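Local coordinates for protein RNA-dependent RNA polymerase (Farallon virus, PDB 6DX5) that probably removes ubiquitin from proteins through this viral OTU cysteine protease domain, part of a longer protein that probably also acts as an RNA-directed RNA polymerase, at residues Val18-Pro23 with Val141-Asn146; Glu27-Lys32 with Ala177-Asn182; Ala43-Asp48 with Phe166-Cys171. All coordinates share one frame; numbering follows the deposited sequence.

Contact 1: Val18-Pro23 with Val141-Asn146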
loop_
_atom_site.group_PDB
_atom_site.type_symbol
_atom_site.label_atom_id
_atom_site.label_comp_id
_atom_site.label_asym_id
_atom_site.label_seq_id
_atom_site.Cartn_x
_atom_site.Cartn_y
_atom_site.Cartn_z
ATOM N N VAL A 18 -10.854 8.353 -7.900
ATOM C CA VAL A 18 -11.835 8.323 -8.962
ATOM C C VAL A 18 -12.592 6.997 -8.899
ATOM O O VAL A 18 -12.000 5.921 -8.734
ATOM C CB VAL A 18 -11.149 8.536 -10.327
ATOM C CG1 VAL A 18 -10.141 7.371 -10.689
ATOM C CG2 VAL A 18 -12.201 8.734 -11.421
ATOM N N LYS A 19 -13.916 7.069 -8.994
ATOM C CA LYS A 19 -14.762 5.903 -8.807
ATOM C C LYS A 19 -15.551 5.673 -10.083
ATOM O O LYS A 19 -16.278 6.554 -10.554
ATOM C CB LYS A 19 -15.661 6.055 -7.578
ATOM C CG LYS A 19 -14.796 6.108 -6.283
ATOM C CD LYS A 19 -15.338 5.269 -5.132
ATOM C CE LYS A 19 -16.674 5.825 -4.644
ATOM N NZ LYS A 19 -17.300 5.021 -3.560
ATOM N N ILE A 20 -15.375 4.491 -10.647
ATOM C CA ILE A 20 -15.880 4.137 -11.958
ATOM C C ILE A 20 -16.425 2.711 -11.873
ATOM O O ILE A 20 -16.201 1.987 -10.896
ATOM C CB ILE A 20 -14.751 4.273 -13.004
ATOM C CG1 ILE A 20 -14.387 5.734 -13.205
ATOM C CG2 ILE A 20 -15.169 3.819 -14.314
ATOM C CD1 ILE A 20 -13.135 5.895 -14.075
ATOM N N ALA A 21 -17.224 2.347 -12.877
ATOM C CA ALA A 21 -17.473 0.966 -13.236
ATOM C C ALA A 21 -16.504 0.577 -14.359
ATOM O O ALA A 21 -16.566 1.149 -15.456
ATOM C CB ALA A 21 -18.919 0.811 -13.695
ATOM N N ILE A 22 -15.653 -0.422 -14.115
ATOM C CA ILE A 22 -14.684 -0.899 -15.125
ATOM C C ILE A 22 -15.345 -1.305 -16.450
ATOM O O ILE A 22 -14.837 -0.901 -17.507
ATOM C CB ILE A 22 -13.813 -2.050 -14.589
ATOM C CG1 ILE A 22 -12.842 -1.549 -13.511
ATOM C CG2 ILE A 22 -12.993 -2.704 -15.709
ATOM C CD1 ILE A 22 -12.130 -0.278 -13.888
ATOM N N PRO A 23 -16.460 -2.058 -16.485
ATOM C CA PRO A 23 -16.982 -2.493 -17.800
ATOM C C PRO A 23 -17.491 -1.354 -18.679
ATOM O O PRO A 23 -17.643 -1.557 -19.886
ATOM C CB PRO A 23 -18.114 -3.469 -17.429
ATOM C CG PRO A 23 -17.779 -3.927 -16.026
ATOM C CD PRO A 23 -17.265 -2.655 -15.394
ATOM N N VAL A 141 -1.268 0.642 -14.451
ATOM C CA VAL A 141 -2.361 1.062 -13.589
ATOM C C VAL A 141 -2.993 -0.178 -12.986
ATOM O O VAL A 141 -3.312 -1.114 -13.713
ATOM C CB VAL A 141 -3.401 1.872 -14.374
ATOM C CG1 VAL A 141 -4.446 2.350 -13.465
ATOM C CG2 VAL A 141 -2.704 3.040 -15.106
ATOM N N ILE A 142 -3.166 -0.194 -11.661
ATOM C CA ILE A 142 -3.782 -1.315 -10.956
ATOM C C ILE A 142 -5.132 -0.833 -10.443
ATOM O O ILE A 142 -5.197 0.064 -9.598
ATOM C CB ILE A 142 -2.939 -1.823 -9.782
ATOM C CG1 ILE A 142 -1.472 -2.061 -10.175
ATOM C CG2 ILE A 142 -3.592 -3.102 -9.213
ATOM C CD1 ILE A 142 -1.279 -3.269 -10.963
ATOM N N TRP A 143 -6.211 -1.414 -10.939
ATOM C CA TRP A 143 -7.552 -1.042 -10.501
ATOM C C TRP A 143 -8.030 -2.113 -9.522
ATOM O O TRP A 143 -8.200 -3.275 -9.904
ATOM C CB TRP A 143 -8.527 -0.943 -11.688
ATOM C CG TRP A 143 -8.159 0.004 -12.778
ATOM C CD1 TRP A 143 -7.293 -0.232 -13.808
ATOM C CD2 TRP A 143 -8.599 1.363 -12.917
ATOM N NE1 TRP A 143 -7.188 0.886 -14.601
ATOM C CE2 TRP A 143 -7.975 1.880 -14.070
ATOM C CE3 TRP A 143 -9.471 2.185 -12.187
ATOM C CZ2 TRP A 143 -8.175 3.205 -14.516
ATOM C CZ3 TRP A 143 -9.694 3.504 -12.641
ATOM C CH2 TRP A 143 -9.018 4.002 -13.772
ATOM N N ASN A 144 -8.236 -1.735 -8.275
ATOM C CA ASN A 144 -8.737 -2.673 -7.290
ATOM C C ASN A 144 -10.258 -2.599 -7.310
ATOM O O ASN A 144 -10.836 -1.534 -7.045
ATOM C CB ASN A 144 -8.190 -2.333 -5.898
ATOM C CG ASN A 144 -6.673 -2.274 -5.872
ATOM O OD1 ASN A 144 -6.077 -1.184 -5.792
ATOM N ND2 ASN A 144 -6.045 -3.414 -6.026
ATOM N N VAL A 145 -10.910 -3.719 -7.553
ATOM C CA VAL A 145 -12.353 -3.699 -7.695
ATOM C C VAL A 145 -12.995 -4.677 -6.725
ATOM O O VAL A 145 -12.357 -5.602 -6.208
ATOM C CB VAL A 145 -12.746 -4.037 -9.123
ATOM C CG1 VAL A 145 -12.109 -3.050 -10.080
ATOM C CG2 VAL A 145 -12.353 -5.503 -9.402
ATOM N N ASN A 146 -14.296 -4.473 -6.488
ATOM C CA ASN A 146 -15.002 -5.452 -5.685
ATOM C C ASN A 146 -15.531 -6.503 -6.652
ATOM O O ASN A 146 -15.162 -6.526 -7.833
ATOM C CB ASN A 146 -16.085 -4.793 -4.832
ATOM C CG ASN A 146 -17.039 -4.030 -5.655
ATOM O OD1 ASN A 146 -16.955 -4.072 -6.876
ATOM N ND2 ASN A 146 -17.953 -3.306 -5.016
#
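The indole of Trp143 has aliphatic carbon on both sides of its plane. Ile22 CD1 stands 3.8 Å above that plane, offset toward the rim, while Val141 CG1, from two residues earlier on the same strand, lies on the opposite side. At the six-membered end two more branches come in at a slant: Val18 CG1 and Ile20 CD1 each lie 4.4 Å from Trp143 CZ3.

Ile22 does most of the work for the loop. Its CG1 sits beside the backbone N (chi1 -69°), and a second bend (chi2 -46°) carries CD1 over the indole, 4.0 Å from Trp143 CE3. The same CG1 meets Val145 CG1 at 3.8 Å, with the two side chains crossing at about a right angle. Trp143 and Val145, two residues apart on strand 140-145, both point toward the loop, and Ile22 touches both.

No hydrogen bond joins the two segments; the contact is apolar. The polar atom of the buried indole, NE1, is satisfied by Asn167 OD1 from strand 166-171, which helps to fix the ring's rotation. Leu178 and the ring of Phe26 add further hydrophobic contacts to the indole, and the loop's backbone is held by hydrogen bonds of Ile20 to Val151 and Ile22 to Met149.

The loop between strands 13-16 and 26-29 thus packs its isoleucines against one face of the sheet at strand 140-145, part of the apolar packing on that face of the mixed sheet of this OTU-like domain.

Contact 2: Glu27-Lys32 with Ala177-Asn182; sequences ERIRVK and ALKLIN
Arg28 and Leu178 face each other as a non-hydrogen-bonded pair, and the arginine is the side chain to follow. Its CB rests 3.8 Å from Leu178 CD2, the branch that rises toward the neighbouring strand. CG, anti to the backbone N (chi1 179°), is 3.7 Å from Ala177 O and still brushes the same leucine methyl. Beyond CG the chain bends twice, at chi2 and chi3, and leads away from segment 177-182. At the tip, NH1 makes a salt bridge to Asp176 OD1, and the guanidinium lies under Arg30 NH1, which sits over its centre. Two like charges packed in this way are probably eased by Asp176, whose other oxygen, OD2, accepts the N-H of Val31.

On the backbone, strands 26-29 and 174-180 run antiparallel, and 26-29 is the outermost strand on this flank of the domain's mixed sheet. The pair Glu27-Lys179 is bonded both ways: Glu27 N to Lys179 O and Lys179 N to Glu27 O, each 2.8 Å. Ile29 N donates to Ala177 O at 2.8 Å, and Ala177 N returns a 3.0 Å bond to Ile29 O.

The face bearing Glu27, Ile29, Ala177 and Lys179 is turned toward helix 37-47. There Ile29 CD1 lies across the aliphatic stem of Lys179, 3.8 Å from its CG, and Tyr44 packs on Ile29. The extended lysine then runs outward, its ammonium NZ 6.7 Å from Glu27 OE1, too far for a salt bridge. Past the strand, Ile181 CG1 lies 3.9 Å from Glu27 N.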
loop_
_atom_site.group_PDB
_atom_site.type_symbol
_atom_site.label_atom_id
_atom_site.label_comp_id
_atom_site.label_asym_id
_atom_site.label_seq_id
_atom_site.Cartn_x
_atom_site.Cartn_y
_atom_site.Cartn_z
ATOM N N GLU A 27 -12.623 -3.571 -21.708
ATOM C CA GLU A 27 -12.903 -4.987 -21.812
ATOM C C GLU A 27 -11.856 -5.689 -20.946
ATOM O O GLU A 27 -10.717 -5.251 -20.862
ATOM C CB GLU A 27 -12.890 -5.443 -23.277
ATOM C CG GLU A 27 -11.659 -6.126 -23.711
ATOM C CD GLU A 27 -11.765 -6.766 -25.093
ATOM O OE1 GLU A 27 -11.621 -6.063 -26.099
ATOM O OE2 GLU A 27 -12.001 -7.974 -25.162
ATOM N N ARG A 28 -12.284 -6.671 -20.187
ATOM C CA ARG A 28 -11.414 -7.385 -19.270
ATOM C C ARG A 28 -11.050 -8.730 -19.902
ATOM O O ARG A 28 -11.929 -9.429 -20.453
ATOM C CB ARG A 28 -12.149 -7.593 -17.940
ATOM C CG ARG A 28 -11.315 -8.358 -16.894
ATOM C CD ARG A 28 -11.681 -9.806 -16.891
ATOM N NE ARG A 28 -13.051 -9.906 -16.383
ATOM C CZ ARG A 28 -13.316 -10.015 -15.089
ATOM N NH1 ARG A 28 -12.285 -10.079 -14.252
ATOM N NH2 ARG A 28 -14.563 -10.077 -14.637
ATOM N N ILE A 29 -9.771 -9.084 -19.868
ATOM C CA ILE A 29 -9.283 -10.338 -20.448
ATOM C C ILE A 29 -8.776 -11.191 -19.296
ATOM O O ILE A 29 -7.854 -10.798 -18.578
ATOM C CB ILE A 29 -8.191 -10.115 -21.507
ATOM C CG1 ILE A 29 -8.727 -9.247 -22.653
ATOM C CG2 ILE A 29 -7.742 -11.442 -22.093
ATOM C CD1 ILE A 29 -8.457 -7.788 -22.472
ATOM N N ARG A 30 -9.436 -12.325 -19.073
ATOM C CA ARG A 30 -9.074 -13.232 -17.983
ATOM C C ARG A 30 -7.803 -14.005 -18.296
ATOM O O ARG A 30 -7.635 -14.490 -19.416
ATOM C CB ARG A 30 -10.213 -14.225 -17.744
ATOM C CG ARG A 30 -11.526 -13.575 -17.408
ATOM C CD ARG A 30 -12.561 -14.642 -17.058
ATOM N NE ARG A 30 -13.903 -14.074 -16.923
ATOM C CZ ARG A 30 -14.417 -13.670 -15.768
ATOM N NH1 ARG A 30 -13.687 -13.741 -14.658
ATOM N NH2 ARG A 30 -15.646 -13.207 -15.727
ATOM N N VAL A 31 -6.918 -14.148 -17.296
ATOM C CA VAL A 31 -5.691 -14.937 -17.434
ATOM C C VAL A 31 -5.797 -16.096 -16.462
ATOM O O VAL A 31 -6.671 -16.110 -15.603
ATOM C CB VAL A 31 -4.412 -14.110 -17.187
ATOM C CG1 VAL A 31 -4.395 -12.914 -18.169
ATOM C CG2 VAL A 31 -4.417 -13.601 -15.765
ATOM N N LYS A 32 -4.935 -17.104 -16.636
ATOM C CA LYS A 32 -4.984 -18.296 -15.786
ATOM C C LYS A 32 -4.936 -17.910 -14.306
ATOM O O LYS A 32 -4.215 -16.989 -13.927
ATOM C CB LYS A 32 -3.804 -19.198 -16.149
ATOM C CG LYS A 32 -3.808 -20.596 -15.538
ATOM C CD LYS A 32 -2.504 -21.247 -15.974
ATOM C CE LYS A 32 -2.365 -22.675 -15.503
ATOM N NZ LYS A 32 -3.462 -23.456 -16.112
ATOM N N ALA A 177 -6.158 -8.729 -17.181
ATOM C CA ALA A 177 -5.783 -7.603 -18.042
ATOM C C ALA A 177 -7.010 -6.778 -18.395
ATOM O O ALA A 177 -8.127 -7.305 -18.410
ATOM C CB ALA A 177 -5.107 -8.113 -19.313
ATOM N N LEU A 178 -6.809 -5.477 -18.670
ATOM C CA LEU A 178 -7.877 -4.571 -19.152
ATOM C C LEU A 178 -7.446 -3.901 -20.454
ATOM O O LEU A 178 -6.322 -3.415 -20.551
ATOM C CB LEU A 178 -8.186 -3.447 -18.152
ATOM C CG LEU A 178 -8.781 -3.820 -16.799
ATOM C CD1 LEU A 178 -8.877 -2.624 -15.915
ATOM C CD2 LEU A 178 -10.166 -4.478 -17.004
ATOM N N LYS A 179 -8.318 -3.883 -21.460
ATOM C CA LYS A 179 -8.083 -3.066 -22.648
ATOM C C LYS A 179 -9.147 -1.989 -22.738
ATOM O O LYS A 179 -10.329 -2.240 -22.474
ATOM C CB LYS A 179 -8.076 -3.903 -23.905
ATOM C CG LYS A 179 -6.806 -4.723 -23.959
ATOM C CD LYS A 179 -6.638 -5.411 -25.264
ATOM C CE LYS A 179 -5.159 -5.818 -25.436
ATOM N NZ LYS A 179 -4.983 -6.722 -26.640
ATOM N N LEU A 180 -8.717 -0.785 -23.077
ATOM C CA LEU A 180 -9.645 0.324 -23.155
ATOM C C LEU A 180 -10.555 0.138 -24.370
ATOM O O LEU A 180 -10.097 -0.235 -25.454
ATOM C CB LEU A 180 -8.863 1.626 -23.243
ATOM C CG LEU A 180 -9.480 2.929 -22.766
ATOM C CD1 LEU A 180 -9.923 2.866 -21.341
ATOM C CD2 LEU A 180 -8.443 4.009 -22.890
ATOM N N ILE A 181 -11.855 0.399 -24.182
ATOM C CA ILE A 181 -12.820 0.170 -25.259
ATOM C C ILE A 181 -12.612 1.154 -26.412
ATOM O O ILE A 181 -12.730 0.778 -27.587
ATOM C CB ILE A 181 -14.259 0.245 -24.720
ATOM C CG1 ILE A 181 -14.575 -0.893 -23.758
ATOM C CG2 ILE A 181 -15.263 0.208 -25.851
ATOM C CD1 ILE A 181 -15.973 -0.714 -23.114
ATOM N N ASN A 182 -12.285 2.416 -26.108
ATOM C CA ASN A 182 -12.256 3.442 -27.156
ATOM C C ASN A 182 -11.204 3.159 -28.238
ATOM O O ASN A 182 -11.444 3.423 -29.427
ATOM C CB ASN A 182 -12.042 4.825 -26.535
ATOM C CG ASN A 182 -13.353 5.496 -26.152
ATOM O OD1 ASN A 182 -14.439 5.049 -26.558
ATOM N ND2 ASN A 182 -13.262 6.583 -25.384
#

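Contact 3: Ala43-Asp48 with Phe166-Cys171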
loop_
_atom_site.group_PDB
_atom_site.type_symbol
_atom_site.label_atom_id
_atom_site.label_comp_id
_atom_site.label_asym_id
_atom_site.label_seq_id
_atom_site.Cartn_x
_atom_site.Cartn_y
_atom_site.Cartn_z
ATOM N N ALA A 43 1.980 -9.686 -19.215
ATOM C CA ALA A 43 2.472 -10.243 -20.470
ATOM C C ALA A 43 1.386 -10.190 -21.564
ATOM O O ALA A 43 1.674 -9.951 -22.748
ATOM C CB ALA A 43 2.970 -11.679 -20.231
ATOM N N TYR A 44 0.127 -10.385 -21.194
ATOM C CA TYR A 44 -0.913 -10.320 -22.212
ATOM C C TYR A 44 -0.977 -8.935 -22.847
ATOM O O TYR A 44 -1.060 -8.814 -24.078
ATOM C CB TYR A 44 -2.270 -10.706 -21.633
ATOM C CG TYR A 44 -3.318 -10.589 -22.707
ATOM C CD1 TYR A 44 -3.548 -11.631 -23.608
ATOM C CD2 TYR A 44 -4.068 -9.435 -22.836
ATOM C CE1 TYR A 44 -4.518 -11.522 -24.619
ATOM C CE2 TYR A 44 -5.053 -9.321 -23.836
ATOM C CZ TYR A 44 -5.265 -10.359 -24.716
ATOM O OH TYR A 44 -6.258 -10.223 -25.675
ATOM N N LEU A 45 -0.924 -7.864 -22.028
ATOM C CA LEU A 45 -1.010 -6.517 -22.599
ATOM C C LEU A 45 0.263 -6.152 -23.333
ATOM O O LEU A 45 0.215 -5.533 -24.398
ATOM C CB LEU A 45 -1.252 -5.469 -21.519
ATOM C CG LEU A 45 -2.566 -5.666 -20.782
ATOM C CD1 LEU A 45 -2.740 -4.656 -19.644
ATOM C CD2 LEU A 45 -3.679 -5.548 -21.819
ATOM N N PHE A 46 1.414 -6.517 -22.768
ATOM C CA PHE A 46 2.655 -5.977 -23.262
ATOM C C PHE A 46 3.169 -6.781 -24.453
ATOM O O PHE A 46 3.685 -6.193 -25.412
ATOM C CB PHE A 46 3.695 -5.968 -22.130
ATOM C CG PHE A 46 4.941 -5.119 -22.445
ATOM C CD1 PHE A 46 4.854 -3.729 -22.513
ATOM C CD2 PHE A 46 6.163 -5.720 -22.678
ATOM C CE1 PHE A 46 5.977 -2.947 -22.827
ATOM C CE2 PHE A 46 7.305 -4.947 -22.956
ATOM C CZ PHE A 46 7.215 -3.553 -23.040
ATOM N N PHE A 47 3.094 -8.123 -24.386
ATOM C CA PHE A 47 3.598 -9.010 -25.447
ATOM C C PHE A 47 2.481 -9.745 -26.202
ATOM O O PHE A 47 2.780 -10.658 -26.986
ATOM C CB PHE A 47 4.547 -10.081 -24.872
ATOM C CG PHE A 47 5.831 -9.546 -24.249
ATOM C CD1 PHE A 47 6.766 -8.840 -25.009
ATOM C CD2 PHE A 47 6.121 -9.787 -22.910
ATOM C CE1 PHE A 47 7.966 -8.356 -24.439
ATOM C CE2 PHE A 47 7.312 -9.312 -22.339
ATOM C CZ PHE A 47 8.242 -8.600 -23.115
ATOM N N ASP A 48 1.215 -9.440 -25.922
ATOM C CA ASP A 48 0.067 -10.067 -26.587
ATOM C C ASP A 48 -0.024 -11.557 -26.337
ATOM O O ASP A 48 -0.691 -12.277 -27.101
ATOM C CB ASP A 48 0.080 -9.790 -28.085
ATOM C CG ASP A 48 0.179 -8.310 -28.367
ATOM O OD1 ASP A 48 -0.617 -7.509 -27.780
ATOM O OD2 ASP A 48 1.108 -7.943 -29.124
ATOM N N PHE A 166 -0.695 0.558 -19.279
ATOM C CA PHE A 166 -1.127 -0.833 -19.252
ATOM C C PHE A 166 -2.003 -0.973 -18.027
ATOM O O PHE A 166 -1.553 -0.694 -16.915
ATOM C CB PHE A 166 0.087 -1.758 -19.223
ATOM C CG PHE A 166 0.946 -1.613 -20.452
ATOM C CD1 PHE A 166 0.606 -2.281 -21.617
ATOM C CD2 PHE A 166 1.983 -0.695 -20.481
ATOM C CE1 PHE A 166 1.332 -2.116 -22.787
ATOM C CE2 PHE A 166 2.743 -0.522 -21.622
ATOM C CZ PHE A 166 2.434 -1.229 -22.788
ATOM N N ASN A 167 -3.259 -1.347 -18.229
ATOM C CA ASN A 167 -4.263 -1.300 -17.167
ATOM C C ASN A 167 -4.527 -2.729 -16.714
ATOM O O ASN A 167 -4.821 -3.618 -17.544
ATOM C CB ASN A 167 -5.574 -0.655 -17.661
ATOM C CG ASN A 167 -5.465 0.841 -17.826
ATOM O OD1 ASN A 167 -5.607 1.605 -16.856
ATOM N ND2 ASN A 167 -5.166 1.278 -19.050
ATOM N N ILE A 168 -4.471 -2.954 -15.408
ATOM C CA ILE A 168 -4.665 -4.290 -14.866
ATOM C C ILE A 168 -5.715 -4.181 -13.785
ATOM O O ILE A 168 -5.746 -3.185 -13.061
ATOM C CB ILE A 168 -3.320 -4.823 -14.353
ATOM C CG1 ILE A 168 -2.375 -4.974 -15.568
ATOM C CG2 ILE A 168 -3.479 -6.100 -13.525
ATOM C CD1 ILE A 168 -1.153 -5.701 -15.287
ATOM N N VAL A 169 -6.638 -5.152 -13.723
ATOM C CA VAL A 169 -7.659 -5.143 -12.684
ATOM C C VAL A 169 -7.264 -6.185 -11.656
ATOM O O VAL A 169 -6.722 -7.238 -12.000
ATOM C CB VAL A 169 -9.062 -5.427 -13.256
ATOM C CG1 VAL A 169 -9.104 -6.799 -13.953
ATOM C CG2 VAL A 169 -10.126 -5.397 -12.173
ATOM N N ARG A 170 -7.543 -5.905 -10.393
ATOM C CA ARG A 170 -7.193 -6.803 -9.307
ATOM C C ARG A 170 -8.435 -7.027 -8.470
ATOM O O ARG A 170 -9.005 -6.061 -7.932
ATOM C CB ARG A 170 -6.095 -6.217 -8.419
ATOM C CG ARG A 170 -5.718 -7.180 -7.285
ATOM C CD ARG A 170 -4.811 -6.549 -6.260
ATOM N NE ARG A 170 -4.157 -7.611 -5.498
ATOM C CZ ARG A 170 -3.110 -7.442 -4.684
ATOM N NH1 ARG A 170 -2.594 -6.216 -4.490
ATOM N NH2 ARG A 170 -2.587 -8.498 -4.071
ATOM N N CYS A 171 -8.830 -8.294 -8.314
ATOM C CA CYS A 171 -9.997 -8.643 -7.497
ATOM C C CYS A 171 -9.523 -9.616 -6.426
ATOM O O CYS A 171 -9.211 -10.771 -6.739
ATOM C CB CYS A 171 -11.114 -9.243 -8.358
ATOM S SG CYS A 171 -12.705 -9.384 -7.375
#
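Helix 43-47 lies over strand 166-171 with the two axes 8.9 Å apart at closest approach and their directions nearly antiparallel, at 166°; Leu45 and Phe166 have the nearest CA atoms. Leu45 points toward the strand. Its CB meets the Phe166 ring at the edge, near the ring plane, 3.7 Å from Phe166 CD1. Further out, Leu45 CD1 makes a short contact, 3.1 Å, with Asn167 O, a carbonyl already bonded to the N-H of Leu178, and it reaches Ile168 CG1 at 4.1 Å.

Phe46 completes the contact from the next position along the helix. With CG anti to the backbone N (chi1 -166°), its ring swings round so that its edge addresses the face of Phe166 in an offset edge-to-face pair, centroids 5.4 Å apart and planes at 70°. The closest carbons are Phe46 CD1 and Phe166 CZ, 3.5 Å apart. Phe42 and Val138 extend this apolar patch.

Phe166 also lines a pocket holding a DTT molecule, probably from the crystallisation liquor. This is helix-on-sheet packing within the OTU-like cysteine protease domain, and helix 37-47 is probably the counterpart of the one that in OTU proteases carries the catalytic cysteine at its start.

From the N terminus, the loop after strand 13-16 is the first segment with a distant partner: contact 1 closes a long loop onto strand 140-145. Strand 26-29 then opens contact 2, which closes only near the C-terminal end of the model, at 177-182, so contacts 1 and 2 cross. Helix 37-47 follows and meets strand 166-171 in contact 3, lying wholly within the span of contact 2 while crossing contact 1. The three share one sheet, in which 140-145, 166-171, 174-180 and 26-29 are successive neighbours. Contact 2 adds the outermost of these strands, and contacts 1 and 3 fasten the N-terminal loop and the helix to the sheet's inner strands.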